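Local coordinates for DNA polymerase III, beta subunit (Eubacterium rectale, PDB 3T0P), which probably encircles DNA as a ring-shaped head-to-tail homodimer, a sliding clamp that tethers DNA polymerases and makes them processive, at residues M2-N16 with V79-T91. Numbering follows the deposited sequence.
Sequences MKLICSKANLLKGVN and VRKLPDNDVTIET. With EDO (1,2-ethanediol), chain C.
V79 and L11 meet where helix 72-81 packs against helix 8-18: V79 CG1, anti to the backbone N (chi1 169°), presses on the L11-L12 backbone, 3.5 Å from L12 N, and the short, branched valine leaves CG2 for L11 CD2. R80 lays its aliphatic part along L12 CD1; in the conformer given here, one of two, NH2 meets N16 OD1 in the guanidinium plane, a nearly straight bond of 3.1 Å. Past the helix, the chain wraps round K8. Bent at chi2 (-93°) and chi4, this long side chain brings NZ to L82 O (2.7 Å) and, in a salt bridge, to D84 OD1 (2.9 Å), while K8 N donates to N85 O. A methionine in its place would probably leave the D84 carboxylate and L82 carbonyl without their shared donor and the turn less firmly held. From D86 the chain becomes a strand antiparallel to 3-7, where V87 with C6 and I89 with L4 each exchange two backbone bonds. V87 and I89, beta-branched as suits an extended strand, send CG1 and CD1 to L11 CD2; E90, on the same face as T88, K3 and I5, lies across K3's aliphatic chain, its OE1 4.0 Å from NZ, too far for a salt bridge. T91 N closes on M2 O (2.9 Å). Backbone bonds and apolar contacts thus join sheet and helices inside this N-terminal clamp domain, while K8's buried ammonium probably helps hold the helix-to-strand connection.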
loop_
_atom_site.group_PDB
_atom_site.type_symbol
_atom_site.label_atom_id
_atom_site.label_comp_id
_atom_site.label_asym_id
_atom_site.label_seq_id
_atom_site.Cartn_x
_atom_site.Cartn_y
_atom_site.Cartn_z
HETATM N N MSE B 2 35.151 12.968 12.605
HETATM C CA MSE B 2 34.635 13.190 11.244
HETATM C C MSE B 2 33.792 14.449 11.080
HETATM O O MSE B 2 33.027 14.795 11.984
HETATM C CB MSE B 2 33.763 11.993 10.851
HETATM C CG MSE B 2 33.549 11.861 9.360
HETATM SE SE MSE B 2 32.412 10.348 8.956
HETATM C CE MSE B 2 30.705 11.213 9.491
ATOM N N LYS B 3 33.897 15.104 9.901
ATOM C CA LYS B 3 33.071 16.258 9.518
ATOM C C LYS B 3 32.881 16.284 8.005
ATOM O O LYS B 3 33.869 16.358 7.262
ATOM C CB LYS B 3 33.609 17.600 10.013
ATOM C CG LYS B 3 32.548 18.703 9.897
ATOM C CD LYS B 3 33.067 20.065 10.360
ATOM C CE LYS B 3 32.082 21.180 10.115
ATOM N NZ LYS B 3 32.599 22.485 10.611
ATOM N N LEU B 4 31.604 16.174 7.555
ATOM C CA LEU B 4 31.272 16.168 6.124
ATOM C C LEU B 4 30.161 17.106 5.809
ATOM O O LEU B 4 29.331 17.352 6.673
ATOM C CB LEU B 4 30.824 14.772 5.619
ATOM C CG LEU B 4 31.314 13.537 6.303
ATOM C CD1 LEU B 4 30.496 12.359 5.880
ATOM C CD2 LEU B 4 32.778 13.314 5.999
ATOM N N ILE B 5 30.070 17.537 4.529
ATOM C CA ILE B 5 28.984 18.352 3.975
ATOM C C ILE B 5 28.506 17.657 2.697
ATOM O O ILE B 5 29.308 17.438 1.800
ATOM C CB ILE B 5 29.365 19.832 3.727
ATOM C CG1 ILE B 5 30.193 20.421 4.893
ATOM C CG2 ILE B 5 28.088 20.666 3.507
ATOM C CD1 ILE B 5 31.047 21.605 4.542
ATOM N N CYS B 6 27.226 17.288 2.626
ATOM C CA CYS B 6 26.608 16.593 1.486
ATOM C C CYS B 6 25.318 17.237 1.131
ATOM O O CYS B 6 24.586 17.599 2.040
ATOM C CB CYS B 6 26.356 15.126 1.819
ATOM S SG CYS B 6 27.842 14.155 2.104
ATOM N N SER B 7 24.926 17.196 -0.157
ATOM C CA SER B 7 23.590 17.635 -0.541
ATOM C C SER B 7 22.634 16.593 -0.005
ATOM O O SER B 7 22.985 15.425 -0.012
ATOM C CB SER B 7 23.452 17.806 -2.052
ATOM O OG SER B 7 22.889 16.664 -2.682
ATOM N N LYS B 8 21.471 17.010 0.512
ATOM C CA LYS B 8 20.482 16.105 1.084
ATOM C C LYS B 8 20.035 15.053 0.056
ATOM O O LYS B 8 19.856 13.896 0.426
ATOM C CB LYS B 8 19.268 16.906 1.625
ATOM C CG LYS B 8 18.115 16.068 2.207
ATOM C CD LYS B 8 17.044 15.765 1.150
ATOM C CE LYS B 8 15.843 15.009 1.645
ATOM N NZ LYS B 8 14.840 15.898 2.295
ATOM N N ALA B 9 19.832 15.454 -1.218
ATOM C CA ALA B 9 19.332 14.553 -2.268
ATOM C C ALA B 9 20.329 13.439 -2.543
ATOM O O ALA B 9 19.930 12.294 -2.696
ATOM C CB ALA B 9 19.038 15.327 -3.542
ATOM N N ASN B 10 21.626 13.755 -2.508
ATOM C CA ASN B 10 22.655 12.756 -2.751
ATOM C C ASN B 10 22.740 11.802 -1.585
ATOM O O ASN B 10 22.878 10.605 -1.780
ATOM C CB ASN B 10 23.999 13.455 -2.998
ATOM C CG ASN B 10 24.099 14.064 -4.368
ATOM O OD1 ASN B 10 23.419 13.645 -5.299
ATOM N ND2 ASN B 10 25.020 14.981 -4.558
ATOM N N LEU B 11 22.601 12.336 -0.365
ATOM C CA LEU B 11 22.672 11.544 0.852
ATOM C C LEU B 11 21.449 10.658 0.935
ATOM O O LEU B 11 21.592 9.495 1.277
ATOM C CB LEU B 11 22.797 12.495 2.054
ATOM C CG LEU B 11 23.201 11.952 3.419
ATOM C CD1 LEU B 11 24.521 11.144 3.360
ATOM C CD2 LEU B 11 23.351 13.111 4.392
ATOM N N LEU B 12 20.266 11.175 0.525
ATOM C CA LEU B 12 19.027 10.416 0.543
ATOM C C LEU B 12 19.071 9.274 -0.462
ATOM O O LEU B 12 18.705 8.149 -0.118
ATOM C CB LEU B 12 17.790 11.313 0.310
ATOM C CG LEU B 12 16.444 10.592 0.261
ATOM C CD1 LEU B 12 16.182 9.807 1.556
ATOM C CD2 LEU B 12 15.294 11.568 -0.036
ATOM N N LYS B 13 19.490 9.549 -1.695
ATOM C CA LYS B 13 19.590 8.493 -2.694
ATOM C C LYS B 13 20.522 7.380 -2.166
ATOM O O LYS B 13 20.170 6.220 -2.257
ATOM C CB LYS B 13 20.092 9.051 -4.050
ATOM C CG LYS B 13 20.166 8.009 -5.151
ATOM C CD LYS B 13 20.557 8.611 -6.481
ATOM C CE LYS B 13 20.325 7.631 -7.612
ATOM N NZ LYS B 13 20.694 8.221 -8.925
ATOM N N GLY B 14 21.634 7.756 -1.545
ATOM C CA GLY B 14 22.596 6.801 -1.011
ATOM C C GLY B 14 22.086 5.932 0.119
ATOM O O GLY B 14 22.310 4.713 0.098
ATOM N N VAL B 15 21.419 6.549 1.134
ATOM C CA VAL B 15 20.901 5.778 2.281
ATOM C C VAL B 15 19.789 4.842 1.804
ATOM O O VAL B 15 19.694 3.734 2.311
ATOM C CB VAL B 15 20.462 6.617 3.524
ATOM C CG1 VAL B 15 21.531 7.627 3.928
ATOM C CG2 VAL B 15 19.109 7.299 3.318
ATOM N N ASN B 16 18.990 5.269 0.814
ATOM C CA ASN B 16 17.919 4.474 0.224
ATOM C C ASN B 16 18.459 3.273 -0.550
ATOM O O ASN B 16 17.766 2.280 -0.680
ATOM C CB ASN B 16 17.063 5.331 -0.689
ATOM C CG ASN B 16 16.032 6.166 0.023
ATOM O OD1 ASN B 16 15.770 6.012 1.224
ATOM N ND2 ASN B 16 15.404 7.068 -0.712
ATOM N N VAL B 79 17.603 11.898 7.324
ATOM C CA VAL B 79 18.009 12.375 6.003
ATOM C C VAL B 79 16.787 12.651 5.144
ATOM O O VAL B 79 16.716 13.698 4.506
ATOM C CB VAL B 79 19.022 11.399 5.339
ATOM C CG1 VAL B 79 19.246 11.738 3.870
ATOM C CG2 VAL B 79 20.349 11.412 6.092
ATOM N N ARG B 80 15.799 11.743 5.184
ATOM C CA ARG B 80 14.541 11.815 4.433
ATOM C C ARG B 80 13.636 12.989 4.865
ATOM O O ARG B 80 12.826 13.455 4.057
ATOM C CB ARG B 80 13.767 10.502 4.603
ATOM C CG ARG B 80 12.793 10.192 3.480
ATOM C CD ARG B 80 12.271 8.777 3.573
ATOM N NE ARG B 80 13.330 7.778 3.390
ATOM C CZ ARG B 80 13.669 6.885 4.312
ATOM N NH1 ARG B 80 13.033 6.851 5.481
ATOM N NH2 ARG B 80 14.630 6.005 4.067
ATOM N N LYS B 81 13.724 13.413 6.139
ATOM C CA LYS B 81 12.916 14.501 6.687
ATOM C C LYS B 81 13.656 15.842 6.820
ATOM O O LYS B 81 13.012 16.843 7.107
ATOM C CB LYS B 81 12.305 14.072 8.025
ATOM C CG LYS B 81 11.260 12.977 7.814
ATOM C CD LYS B 81 10.425 12.747 9.044
ATOM C CE LYS B 81 9.289 11.785 8.798
ATOM N NZ LYS B 81 8.737 11.312 10.092
ATOM N N LEU B 82 14.963 15.893 6.521
ATOM C CA LEU B 82 15.685 17.156 6.568
ATOM C C LEU B 82 15.293 18.052 5.397
ATOM O O LEU B 82 14.826 17.539 4.379
ATOM C CB LEU B 82 17.213 16.939 6.556
ATOM C CG LEU B 82 17.855 16.550 7.881
ATOM C CD1 LEU B 82 19.332 16.287 7.703
ATOM C CD2 LEU B 82 17.598 17.565 8.968
ATOM N N PRO B 83 15.458 19.390 5.525
ATOM C CA PRO B 83 15.190 20.272 4.365
ATOM C C PRO B 83 16.132 19.940 3.189
ATOM O O PRO B 83 17.171 19.284 3.380
ATOM C CB PRO B 83 15.479 21.688 4.912
ATOM C CG PRO B 83 15.626 21.559 6.379
ATOM C CD PRO B 83 15.976 20.150 6.689
ATOM N N ASP B 84 15.791 20.409 1.980
ATOM C CA ASP B 84 16.569 20.136 0.766
ATOM C C ASP B 84 17.690 21.133 0.630
ATOM O O ASP B 84 17.618 22.057 -0.170
ATOM C CB ASP B 84 15.651 20.155 -0.464
ATOM C CG ASP B 84 14.662 18.999 -0.497
ATOM O OD1 ASP B 84 14.717 18.131 0.410
ATOM O OD2 ASP B 84 13.886 18.923 -1.450
ATOM N N ASN B 85 18.685 20.990 1.477
ATOM C CA ASN B 85 19.838 21.865 1.560
ATOM C C ASN B 85 21.046 21.018 1.897
ATOM O O ASN B 85 20.945 19.796 1.837
ATOM C CB ASN B 85 19.596 22.940 2.599
ATOM C CG ASN B 85 20.320 24.243 2.300
ATOM O OD1 ASN B 85 21.521 24.275 1.966
ATOM N ND2 ASN B 85 19.604 25.353 2.425
ATOM N N ASP B 86 22.188 21.625 2.196
ATOM C CA ASP B 86 23.382 20.859 2.534
ATOM C C ASP B 86 23.281 20.336 3.933
ATOM O O ASP B 86 22.838 21.032 4.844
ATOM C CB ASP B 86 24.638 21.697 2.379
ATOM C CG ASP B 86 24.963 22.014 0.941
ATOM O OD1 ASP B 86 24.472 21.277 0.033
ATOM O OD2 ASP B 86 25.718 22.970 0.714
ATOM N N VAL B 87 23.647 19.091 4.088
ATOM C CA VAL B 87 23.604 18.406 5.363
ATOM C C VAL B 87 25.027 18.293 5.886
ATOM O O VAL B 87 25.904 17.804 5.174
ATOM C CB VAL B 87 22.928 17.019 5.218
ATOM C CG1 VAL B 87 22.959 16.253 6.536
ATOM C CG2 VAL B 87 21.491 17.161 4.709
ATOM N N THR B 88 25.246 18.720 7.129
ATOM C CA THR B 88 26.533 18.548 7.770
ATOM C C THR B 88 26.399 17.398 8.764
ATOM O O THR B 88 25.425 17.317 9.527
ATOM C CB THR B 88 27.012 19.863 8.424
ATOM O OG1 THR B 88 27.071 20.852 7.398
ATOM C CG2 THR B 88 28.388 19.731 9.081
ATOM N N ILE B 89 27.379 16.508 8.731
ATOM C CA ILE B 89 27.511 15.393 9.658
ATOM C C ILE B 89 28.835 15.583 10.376
ATOM O O ILE B 89 29.890 15.622 9.732
ATOM C CB ILE B 89 27.412 13.985 9.006
ATOM C CG1 ILE B 89 26.100 13.827 8.180
ATOM C CG2 ILE B 89 27.535 12.891 10.097
ATOM C CD1 ILE B 89 26.041 12.537 7.317
ATOM N N GLU B 90 28.768 15.696 11.705
ATOM C CA GLU B 90 29.918 15.875 12.563
ATOM C C GLU B 90 29.863 14.884 13.721
ATOM O O GLU B 90 28.822 14.734 14.361
ATOM C CB GLU B 90 29.971 17.313 13.080
ATOM C CG GLU B 90 31.315 17.673 13.688
ATOM C CD GLU B 90 31.727 19.134 13.641
ATOM O OE1 GLU B 90 30.885 19.995 13.289
ATOM O OE2 GLU B 90 32.904 19.416 13.963
ATOM N N THR B 91 30.983 14.216 13.983
ATOM C CA THR B 91 31.116 13.265 15.090
ATOM C C THR B 91 32.299 13.663 15.984
ATOM O O THR B 91 33.145 14.461 15.571
ATOM C CB THR B 91 31.320 11.821 14.578
ATOM O OG1 THR B 91 32.636 11.716 14.036
ATOM C CG2 THR B 91 30.294 11.398 13.533
HETATM C C1 EDO C . 28.006 19.527 -1.944
HETATM O O1 EDO C . 27.646 19.100 -0.624
HETATM C C2 EDO C . 28.333 21.015 -1.910
HETATM O O2 EDO C . 29.168 21.291 -0.778
HETATM O O HOH W 1 13.018 8.249 0.503
#